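Local coordinates for protein Lip_vut3, C2L (Metagenome, PDB 6NKD) that probably hydrolyses lipid ester bonds as a serine lipase of the GDSL (SGNH hydrolase) family, at residues L3-L8 and V41-F46; K30-E35 and M198-R203; E97-E102 and D147-G152. All coordinates share one frame; numbering follows the deposited sequence.

Contact 1 of 3, residues L3-L8 and V41-F46; sequences LQYTAL and VSLIVF
Tyr5 and Leu43 run side by side and point the same way from one face of a parallel strand pair, with Leu43 CD1 meeting the phenol ring obliquely, 3.5 Å from Tyr5 CD2. Behind the ring, Tyr5 CB rests on Val41 CG1 at 3.8 Å, while the second branch of that valine, CG2, reaches Leu3 CB at 3.9 Å; beta branching lets one residue serve two neighbours. Helix 25-37 lies over this face, its Val26 and Met33 touching Tyr5, and the phenol OH is hydrogen-bonded to Thr76 of strand 74-77.

Gln4 works on the other face. Its chain bends at chi2 (81°), which turns the amide back over Ser42: OE1 stands 3.5 Å from Ser42 CB, and NE2 lies 3.4 Å from Ile44 CD1. Ser42 OG makes a weak hydrogen bond with Val41 O of the second subunit. Farther along, Leu8 CD2 sits at the edge of the Phe46 ring, 3.7 Å from Phe46 CD2, and Thr6 OG1 lies near the same ring's edge. Ile65 and Gln68 of helix 63-71 also touch Phe46.

Between the faces, the peptide groups of Leu3, Tyr5 and Ala7 alternate with those of Ser42, Ile44 and Phe46 in five hydrogen bonds, from Ser42 N to Leu3 O (2.7 Å) through to Phe46 N to Ala7 O (2.9 Å). Strand 3-9 ends just before Ser11, the probable nucleophile. The chemistry implies a division of labour: backbone bonds fix the parallel register, whereas the mainly apolar side chains match the sheet to the helices covering it.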
loop_
_atom_site.group_PDB
_atom_site.type_symbol
_atom_site.label_atom_id
_atom_site.label_comp_id
_atom_site.label_asym_id
_atom_site.label_seq_id
_atom_site.Cartn_x
_atom_site.Cartn_y
_atom_site.Cartn_z
ATOM N N LEU A 3 27.804 -10.960 -7.519
ATOM C CA LEU A 3 27.071 -10.862 -8.772
ATOM C C LEU A 3 26.005 -9.780 -8.679
ATOM O O LEU A 3 25.399 -9.575 -7.623
ATOM C CB LEU A 3 26.425 -12.202 -9.127
ATOM C CG LEU A 3 27.370 -13.387 -9.331
ATOM C CD1 LEU A 3 26.580 -14.657 -9.588
ATOM C CD2 LEU A 3 28.338 -13.114 -10.473
ATOM N N GLN A 4 25.781 -9.089 -9.793
ATOM C CA GLN A 4 24.772 -8.042 -9.888
ATOM C C GLN A 4 23.642 -8.546 -10.776
ATOM O O GLN A 4 23.869 -8.891 -11.940
ATOM C CB GLN A 4 25.369 -6.752 -10.451
ATOM C CG GLN A 4 24.781 -5.475 -9.862
ATOM C CD GLN A 4 25.394 -5.112 -8.520
ATOM O OE1 GLN A 4 26.301 -5.790 -8.034
ATOM N NE2 GLN A 4 24.905 -4.034 -7.918
ATOM N N TYR A 5 22.434 -8.594 -10.224
ATOM C CA TYR A 5 21.258 -9.091 -10.931
ATOM C C TYR A 5 20.211 -7.985 -10.953
ATOM O O TYR A 5 19.691 -7.595 -9.902
ATOM C CB TYR A 5 20.721 -10.359 -10.265
ATOM C CG TYR A 5 19.287 -10.701 -10.606
ATOM C CD1 TYR A 5 18.856 -10.762 -11.926
ATOM C CD2 TYR A 5 18.369 -10.987 -9.606
ATOM C CE1 TYR A 5 17.547 -11.077 -12.238
ATOM C CE2 TYR A 5 17.057 -11.306 -9.907
ATOM C CZ TYR A 5 16.651 -11.350 -11.224
ATOM O OH TYR A 5 15.346 -11.669 -11.527
ATOM N N THR A 6 19.911 -7.478 -12.145
ATOM C CA THR A 6 18.875 -6.472 -12.319
ATOM C C THR A 6 17.609 -7.130 -12.856
ATOM O O THR A 6 17.661 -8.132 -13.575
ATOM C CB THR A 6 19.337 -5.349 -13.257
ATOM O OG1 THR A 6 18.547 -4.176 -13.026
ATOM C CG2 THR A 6 19.199 -5.755 -14.718
ATOM N N ALA A 7 16.463 -6.570 -12.475
ATOM C CA ALA A 7 15.174 -7.126 -12.857
ATOM C C ALA A 7 14.254 -6.004 -13.305
ATOM O O ALA A 7 14.088 -5.010 -12.591
ATOM C CB ALA A 7 14.537 -7.905 -11.700
ATOM N N LEU A 8 13.661 -6.168 -14.484
ATOM C CA LEU A 8 12.770 -5.179 -15.065
ATOM C C LEU A 8 11.459 -5.851 -15.442
ATOM O O LEU A 8 11.437 -7.027 -15.810
ATOM C CB LEU A 8 13.395 -4.530 -16.306
ATOM C CG LEU A 8 14.907 -4.305 -16.250
ATOM C CD1 LEU A 8 15.504 -4.350 -17.646
ATOM C CD2 LEU A 8 15.228 -2.985 -15.567
ATOM N N VAL A 41 24.673 -12.253 -4.211
ATOM C CA VAL A 41 24.085 -11.558 -5.349
ATOM C C VAL A 41 23.471 -10.252 -4.867
ATOM O O VAL A 41 22.728 -10.236 -3.880
ATOM C CB VAL A 41 23.025 -12.423 -6.061
ATOM C CG1 VAL A 41 22.217 -11.585 -7.043
ATOM C CG2 VAL A 41 23.689 -13.591 -6.777
ATOM N N SER A 42 23.788 -9.160 -5.559
ATOM C CA SER A 42 23.144 -7.875 -5.327
ATOM C C SER A 42 21.985 -7.715 -6.302
ATOM O O SER A 42 22.126 -8.004 -7.495
ATOM C CB SER A 42 24.141 -6.728 -5.491
ATOM O OG SER A 42 23.508 -5.476 -5.284
ATOM N N LEU A 43 20.845 -7.257 -5.795
ATOM C CA LEU A 43 19.613 -7.182 -6.566
ATOM C C LEU A 43 19.158 -5.736 -6.695
ATOM O O LEU A 43 19.119 -5.000 -5.704
ATOM C CB LEU A 43 18.511 -8.024 -5.916
ATOM C CG LEU A 43 17.094 -7.859 -6.472
ATOM C CD1 LEU A 43 17.042 -8.216 -7.950
ATOM C CD2 LEU A 43 16.102 -8.697 -5.674
ATOM N N ILE A 44 18.817 -5.338 -7.918
ATOM C CA ILE A 44 18.186 -4.054 -8.201
ATOM C C ILE A 44 16.936 -4.326 -9.025
ATOM O O ILE A 44 16.971 -5.118 -9.973
ATOM C CB ILE A 44 19.134 -3.091 -8.947
ATOM C CG1 ILE A 44 20.451 -2.913 -8.182
ATOM C CG2 ILE A 44 18.469 -1.747 -9.149
ATOM C CD1 ILE A 44 21.580 -3.799 -8.674
ATOM N N VAL A 45 15.829 -3.678 -8.664
ATOM C CA VAL A 45 14.531 -3.938 -9.280
ATOM C C VAL A 45 13.947 -2.624 -9.778
ATOM O O VAL A 45 13.762 -1.685 -8.994
ATOM C CB VAL A 45 13.555 -4.620 -8.304
ATOM C CG1 VAL A 45 12.154 -4.672 -8.902
ATOM C CG2 VAL A 45 14.042 -6.018 -7.956
ATOM N N PHE A 46 13.649 -2.561 -11.073
ATOM C CA PHE A 46 12.916 -1.448 -11.675
ATOM C C PHE A 46 11.611 -2.020 -12.212
ATOM O O PHE A 46 11.593 -2.622 -13.291
ATOM C CB PHE A 46 13.721 -0.775 -12.784
ATOM C CG PHE A 46 15.059 -0.257 -12.346
ATOM C CD1 PHE A 46 15.158 0.904 -11.597
ATOM C CD2 PHE A 46 16.223 -0.920 -12.704
ATOM C CE1 PHE A 46 16.389 1.386 -11.201
ATOM C CE2 PHE A 46 17.457 -0.442 -12.314
ATOM C CZ PHE A 46 17.540 0.713 -11.561
#

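Contact 2 of 3, residues K30-E35 and M198-R203; sequences KRKMEE and MSEKLR. With SO4 (sulfate ion), chain D.
Lys32 lays its aliphatic chain against one face of the Arg203 guanidinium, the two side chains crossing at about a right angle. Lys32 CG sits over the centre of that plane, and Lys32 CB comes to 3.3 Å from Arg203 NH1. Methylenes suit a guanidinium face, which hydrogen-bonds poorly, and they leave its rim to acids. There Arg203 NH1 gives a salt bridge to Glu35 OE2 at 2.8 Å (N-H...O 155°); the oxygen lies in the guanidinium plane, but the N-H reaches it on the anti side, tilted out of the carboxylate plane. Arg203 NE pairs with Asp36; a leucine in place of Arg203 would probably leave both acids without their cation and the methylenes of Lys32 without the flat surface they rest on.

The helices, 25-37 and 192-204, flank the parallel sheet of this SGNH hydrolase fold, a three-layer alpha/beta/alpha sandwich; the segment axes approach to 9.7 Å and cross at -32°. Beneath the charged layer, Leu202 turns to Phe25 and Tyr29.

Toward solvent the fit is looser. Lys32 NZ, 4.5 Å from Glu200 OE2, instead takes Glu196 as its ionic partner. A water 3.0 Å from Lys32 NZ also receives a weak bond from Arg203 NH2, probably easing the proximity of the two cations. On the far side of helix 25-37, Arg31 NH2 donates to sulfate O4 at 2.9 Å, and Gln68 of the second subunit helps hold this ion.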
loop_
_atom_site.group_PDB
_atom_site.type_symbol
_atom_site.label_atom_id
_atom_site.label_comp_id
_atom_site.label_asym_id
_atom_site.label_seq_id
_atom_site.Cartn_x
_atom_site.Cartn_y
_atom_site.Cartn_z
ATOM N N LYS A 30 16.837 -15.032 -6.855
ATOM C CA LYS A 30 18.120 -14.532 -6.373
ATOM C C LYS A 30 18.732 -15.481 -5.349
ATOM O O LYS A 30 19.943 -15.731 -5.373
ATOM C CB LYS A 30 17.944 -13.133 -5.782
ATOM C CG LYS A 30 18.992 -12.744 -4.747
ATOM C CD LYS A 30 18.773 -11.320 -4.261
ATOM C CE LYS A 30 19.262 -11.133 -2.834
ATOM N NZ LYS A 30 20.698 -11.487 -2.680
ATOM N N ARG A 31 17.910 -16.028 -4.450
ATOM C CA ARG A 31 18.428 -16.946 -3.442
ATOM C C ARG A 31 18.936 -18.235 -4.075
ATOM O O ARG A 31 19.982 -18.760 -3.676
ATOM C CB ARG A 31 17.350 -17.243 -2.400
ATOM C CG ARG A 31 17.732 -18.321 -1.401
ATOM C CD ARG A 31 16.771 -18.350 -0.224
ATOM N NE ARG A 31 16.838 -17.120 0.559
ATOM C CZ ARG A 31 16.179 -16.921 1.695
ATOM N NH1 ARG A 31 15.399 -17.874 2.187
ATOM N NH2 ARG A 31 16.300 -15.769 2.342
ATOM N N LYS A 32 18.212 -18.759 -5.067
ATOM C CA LYS A 32 18.658 -19.972 -5.741
ATOM C C LYS A 32 19.883 -19.711 -6.606
ATOM O O LYS A 32 20.721 -20.603 -6.776
ATOM C CB LYS A 32 17.522 -20.551 -6.583
ATOM C CG LYS A 32 16.276 -20.866 -5.782
ATOM C CD LYS A 32 15.191 -21.471 -6.647
ATOM C CE LYS A 32 13.914 -21.640 -5.849
ATOM N NZ LYS A 32 13.372 -23.017 -5.969
HETATM N N MSE A 33 20.003 -18.506 -7.152
HETATM C CA MSE A 33 21.173 -18.119 -7.931
HETATM C C MSE A 33 22.418 -18.147 -7.055
HETATM O O MSE A 33 23.471 -18.628 -7.474
HETATM C CB MSE A 33 20.979 -16.729 -8.537
HETATM C CG MSE A 33 22.065 -16.309 -9.508
HETATM SE SE MSE A 33 21.855 -14.452 -10.055
HETATM C CE MSE A 33 20.005 -14.522 -10.661
ATOM N N GLU A 34 22.286 -17.623 -5.832
ATOM C CA GLU A 34 23.386 -17.683 -4.875
ATOM C C GLU A 34 23.723 -19.124 -4.517
ATOM O O GLU A 34 24.899 -19.480 -4.375
ATOM C CB GLU A 34 23.031 -16.898 -3.612
ATOM C CG GLU A 34 22.789 -15.415 -3.826
ATOM C CD GLU A 34 22.432 -14.697 -2.539
ATOM O OE1 GLU A 34 22.155 -15.384 -1.533
ATOM O OE2 GLU A 34 22.433 -13.448 -2.530
ATOM N N GLU A 35 22.699 -19.967 -4.365
ATOM C CA GLU A 35 22.925 -21.349 -3.959
ATOM C C GLU A 35 23.585 -22.157 -5.070
ATOM O O GLU A 35 24.439 -23.009 -4.801
ATOM C CB GLU A 35 21.597 -21.980 -3.538
ATOM C CG GLU A 35 21.697 -23.403 -3.020
ATOM C CD GLU A 35 20.396 -23.883 -2.405
ATOM O OE1 GLU A 35 20.440 -24.495 -1.315
ATOM O OE2 GLU A 35 19.326 -23.637 -3.005
HETATM N N MSE A 198 7.749 -20.278 -10.511
HETATM C CA MSE A 198 8.403 -19.486 -11.548
HETATM C C MSE A 198 9.905 -19.423 -11.307
HETATM O O MSE A 198 10.696 -19.563 -12.241
HETATM C CB MSE A 198 7.822 -18.073 -11.608
HETATM C CG MSE A 198 6.497 -17.972 -12.344
HETATM SE SE MSE A 198 5.663 -16.215 -12.159
HETATM C CE MSE A 198 6.989 -15.126 -13.077
ATOM N N SER A 199 10.295 -19.215 -10.046
ATOM C CA SER A 199 11.715 -19.169 -9.720
ATOM C C SER A 199 12.388 -20.518 -9.943
ATOM O O SER A 199 13.566 -20.564 -10.313
ATOM C CB SER A 199 11.913 -18.699 -8.278
ATOM O OG SER A 199 11.283 -19.571 -7.356
ATOM N N GLU A 200 11.662 -21.619 -9.730
ATOM C CA GLU A 200 12.221 -22.937 -10.017
ATOM C C GLU A 200 12.489 -23.103 -11.507
ATOM O O GLU A 200 13.491 -23.711 -11.904
ATOM C CB GLU A 200 11.276 -24.032 -9.524
ATOM C CG GLU A 200 11.009 -24.014 -8.031
ATOM C CD GLU A 200 9.831 -24.889 -7.642
ATOM O OE1 GLU A 200 9.484 -25.802 -8.422
ATOM O OE2 GLU A 200 9.250 -24.660 -6.562
ATOM N N LYS A 201 11.601 -22.569 -12.347
ATOM C CA LYS A 201 11.792 -22.663 -13.789
ATOM C C LYS A 201 12.996 -21.850 -14.247
ATOM O O LYS A 201 13.661 -22.222 -15.220
ATOM C CB LYS A 201 10.526 -22.199 -14.508
ATOM C CG LYS A 201 10.398 -22.691 -15.936
ATOM C CD LYS A 201 10.257 -24.203 -15.989
ATOM C CE LYS A 201 9.888 -24.669 -17.389
ATOM N NZ LYS A 201 9.803 -26.152 -17.483
ATOM N N LEU A 202 13.290 -20.744 -13.560
ATOM C CA LEU A 202 14.463 -19.948 -13.903
ATOM C C LEU A 202 15.749 -20.666 -13.517
ATOM O O LEU A 202 16.706 -20.703 -14.298
ATOM C CB LEU A 202 14.384 -18.581 -13.225
ATOM C CG LEU A 202 13.402 -17.571 -13.819
ATOM C CD1 LEU A 202 13.013 -16.534 -12.784
ATOM C CD2 LEU A 202 14.016 -16.894 -15.030
ATOM N N ARG A 203 15.791 -21.239 -12.311
ATOM C CA ARG A 203 16.963 -22.000 -11.893
ATOM C C ARG A 203 17.187 -23.208 -12.793
ATOM O O ARG A 203 18.337 -23.580 -13.060
ATOM C CB ARG A 203 16.809 -22.429 -10.431
ATOM C CG ARG A 203 17.137 -23.890 -10.163
ATOM C CD ARG A 203 16.823 -24.288 -8.732
ATOM N NE ARG A 203 17.809 -23.775 -7.786
ATOM C CZ ARG A 203 17.799 -24.041 -6.483
ATOM N NH1 ARG A 203 18.737 -23.533 -5.695
ATOM N NH2 ARG A 203 16.852 -24.813 -5.969
HETATM S S SO4 D . 19.015 -13.942 0.472
HETATM O O1 SO4 D . 19.693 -12.675 0.215
HETATM O O2 SO4 D . 17.835 -14.040 -0.384
HETATM O O3 SO4 D . 19.919 -15.050 0.177
HETATM O O4 SO4 D . 18.607 -14.007 1.871
HETATM O O HOH W 1 13.966 -25.530 -7.479
#

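Contact 3 of 3, residues E97-E102 and D147-G152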
loop_
_atom_site.group_PDB
_atom_site.type_symbol
_atom_site.label_atom_id
_atom_site.label_comp_id
_atom_site.label_asym_id
_atom_site.label_seq_id
_atom_site.Cartn_x
_atom_site.Cartn_y
_atom_site.Cartn_z
ATOM N N GLU A 97 -10.885 -10.335 -33.571
ATOM C CA GLU A 97 -9.809 -11.243 -33.199
ATOM C C GLU A 97 -8.428 -10.674 -33.498
ATOM O O GLU A 97 -7.426 -11.265 -33.078
ATOM C CB GLU A 97 -9.999 -12.581 -33.920
ATOM C CG GLU A 97 -9.401 -13.780 -33.207
ATOM C CD GLU A 97 -9.869 -15.094 -33.802
ATOM O OE1 GLU A 97 -9.712 -16.139 -33.135
ATOM O OE2 GLU A 97 -10.397 -15.082 -34.934
ATOM N N HIS A 98 -8.352 -9.544 -34.199
ATOM C CA HIS A 98 -7.086 -8.918 -34.553
ATOM C C HIS A 98 -6.560 -7.976 -33.478
ATOM O O HIS A 98 -5.377 -7.621 -33.515
ATOM C CB HIS A 98 -7.243 -8.153 -35.876
ATOM C CG HIS A 98 -5.998 -7.454 -36.329
ATOM N ND1 HIS A 98 -4.899 -8.128 -36.814
ATOM C CD2 HIS A 98 -5.678 -6.138 -36.363
ATOM C CE1 HIS A 98 -3.957 -7.258 -37.131
ATOM N NE2 HIS A 98 -4.403 -6.045 -36.868
ATOM N N VAL A 99 -7.396 -7.581 -32.512
ATOM C CA VAL A 99 -6.998 -6.546 -31.561
ATOM C C VAL A 99 -5.814 -6.996 -30.714
ATOM O O VAL A 99 -4.951 -6.184 -30.360
ATOM C CB VAL A 99 -8.198 -6.129 -30.683
ATOM C CG1 VAL A 99 -8.699 -7.300 -29.850
ATOM C CG2 VAL A 99 -7.822 -4.954 -29.790
ATOM N N PHE A 100 -5.736 -8.287 -30.385
ATOM C CA PHE A 100 -4.614 -8.756 -29.580
ATOM C C PHE A 100 -3.392 -9.043 -30.440
ATOM O O PHE A 100 -2.260 -8.814 -30.002
ATOM C CB PHE A 100 -5.003 -10.004 -28.785
ATOM C CG PHE A 100 -3.880 -10.571 -27.954
ATOM C CD1 PHE A 100 -3.596 -10.054 -26.699
ATOM C CD2 PHE A 100 -3.105 -11.619 -28.429
ATOM C CE1 PHE A 100 -2.562 -10.572 -25.935
ATOM C CE2 PHE A 100 -2.071 -12.141 -27.668
ATOM C CZ PHE A 100 -1.800 -11.616 -26.420
ATOM N N LEU A 101 -3.599 -9.548 -31.659
ATOM C CA LEU A 101 -2.469 -9.838 -32.535
ATOM C C LEU A 101 -1.680 -8.573 -32.847
ATOM O O LEU A 101 -0.450 -8.613 -32.968
ATOM C CB LEU A 101 -2.953 -10.503 -33.823
ATOM C CG LEU A 101 -3.728 -11.816 -33.681
ATOM C CD1 LEU A 101 -3.796 -12.539 -35.019
ATOM C CD2 LEU A 101 -3.117 -12.713 -32.613
ATOM N N GLU A 102 -2.370 -7.436 -32.972
ATOM C CA GLU A 102 -1.672 -6.169 -33.152
ATOM C C GLU A 102 -0.945 -5.760 -31.876
ATOM O O GLU A 102 0.192 -5.274 -31.930
ATOM C CB GLU A 102 -2.656 -5.081 -33.581
ATOM C CG GLU A 102 -1.993 -3.777 -34.002
ATOM C CD GLU A 102 -1.350 -3.862 -35.373
ATOM O OE1 GLU A 102 -2.037 -3.565 -36.373
ATOM O OE2 GLU A 102 -0.160 -4.236 -35.453
ATOM N N ASP A 147 -6.322 -18.778 -24.550
ATOM C CA ASP A 147 -5.253 -19.759 -24.694
ATOM C C ASP A 147 -4.617 -19.678 -26.077
ATOM O O ASP A 147 -3.392 -19.775 -26.209
ATOM C CB ASP A 147 -5.792 -21.164 -24.428
ATOM C CG ASP A 147 -4.688 -22.185 -24.244
ATOM O OD1 ASP A 147 -4.007 -22.142 -23.197
ATOM O OD2 ASP A 147 -4.502 -23.032 -25.143
ATOM N N LYS A 148 -5.436 -19.498 -27.115
ATOM C CA LYS A 148 -4.903 -19.386 -28.470
ATOM C C LYS A 148 -4.074 -18.120 -28.633
ATOM O O LYS A 148 -3.005 -18.146 -29.254
ATOM C CB LYS A 148 -6.049 -19.416 -29.482
ATOM C CG LYS A 148 -5.616 -19.300 -30.936
ATOM C CD LYS A 148 -6.818 -19.361 -31.867
ATOM C CE LYS A 148 -6.398 -19.402 -33.329
ATOM N NZ LYS A 148 -7.569 -19.543 -34.241
ATOM N N TRP A 149 -4.552 -17.003 -28.081
ATOM C CA TRP A 149 -3.824 -15.743 -28.194
ATOM C C TRP A 149 -2.461 -15.834 -27.521
ATOM O O TRP A 149 -1.444 -15.422 -28.088
ATOM C CB TRP A 149 -4.649 -14.611 -27.581
ATOM C CG TRP A 149 -5.632 -13.982 -28.523
ATOM C CD1 TRP A 149 -5.778 -14.246 -29.854
ATOM C CD2 TRP A 149 -6.601 -12.975 -28.205
ATOM N NE1 TRP A 149 -6.780 -13.467 -30.384
ATOM C CE2 TRP A 149 -7.300 -12.677 -29.392
ATOM C CE3 TRP A 149 -6.944 -12.295 -27.032
ATOM C CZ2 TRP A 149 -8.322 -11.731 -29.439
ATOM C CZ3 TRP A 149 -7.959 -11.357 -27.080
ATOM C CH2 TRP A 149 -8.636 -11.083 -28.276
ATOM N N ILE A 150 -2.424 -16.381 -26.304
ATOM C CA ILE A 150 -1.181 -16.422 -25.544
ATOM C C ILE A 150 -0.224 -17.456 -26.122
ATOM O O ILE A 150 0.997 -17.255 -26.115
ATOM C CB ILE A 150 -1.499 -16.677 -24.058
ATOM C CG1 ILE A 150 -2.286 -15.491 -23.492
ATOM C CG2 ILE A 150 -0.230 -16.916 -23.253
ATOM C CD1 ILE A 150 -2.647 -15.620 -22.032
ATOM N N SER A 151 -0.751 -18.564 -26.650
ATOM C CA SER A 151 0.112 -19.551 -27.289
ATOM C C SER A 151 0.790 -18.974 -28.525
ATOM O O SER A 151 1.963 -19.261 -28.789
ATOM C CB SER A 151 -0.690 -20.799 -27.655
ATOM O OG SER A 151 -1.269 -21.394 -26.505
ATOM N N GLY A 152 0.067 -18.157 -29.294
ATOM C CA GLY A 152 0.662 -17.555 -30.475
ATOM C C GLY A 152 1.743 -16.550 -30.128
ATOM O O GLY A 152 2.771 -16.469 -30.807
#
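Phe100, its CG turned opposite the backbone N (chi1 178°), and Trp149, its CG opposite the carbonyl carbon (chi1 -86°), send their rings past each other in opposite directions between two helices. The sliding puts Phe100 CB rather than its ring over the indole: CB stands 3.4 Å from the centroid of the six-membered ring of Trp149, almost on the ring normal, in a CH-pi contact. The phenyl ring slides off the indole toward Trp149 CB; its centroid is 4.8 Å from that of the five-membered ring, with planes 12° apart, so the near-parallel pair barely overlaps. Phe100 CE2 reaches on to Trp149 O at 3.4 Å.

The broad indole suits this place because smaller side chains can gather around it. Val99 CG1 approaches Trp149 CH2 obliquely at 4.1 Å, and Leu101 CD2 comes equally near Trp149 CD1, crossing at about a right angle. Tyr91 of helix 81-94 adds an edge-to-face ring contact. At the exposed margin, Glu97 OE1 and Lys148 NZ remain 4.2 Å apart, opposite charges that probably attract, though too distant for a salt bridge.

Phe100 also touches Leu84 and Ser87 of helix 81-94, its side chain about 9 Å from that of Asn82, a probable substrate-binding residue. Helix 98-122 precedes strand 130-134, and helix 144-157 links that strand to strand 166-169; here an aromatic pair joins helices from two successive beta-alpha-beta crossovers of the SGNH hydrolase fold.

Contact 1 is the buried one, a strand pair in the sheet held by backbone bonds and apolar side chains; contact 2 is a surface meeting of helices held by charge, and contact 3 a partly buried helix pair held by aromatic rings. Contacts 1 and 2 adjoin, since helix 25-37 leads into strand 41-47: Lys30 NZ and Glu34 OE2 probably hydrogen-bond to Val41 O and N, and Met33 packs on Val41. Both also touch the second subunit. Contact 3 stands apart across the chain's centre, about 30 Å from contact 2 between centres, and no other protein chain of the assembly touches its segments. In sequence it is nested within the loop that contact 2 closes.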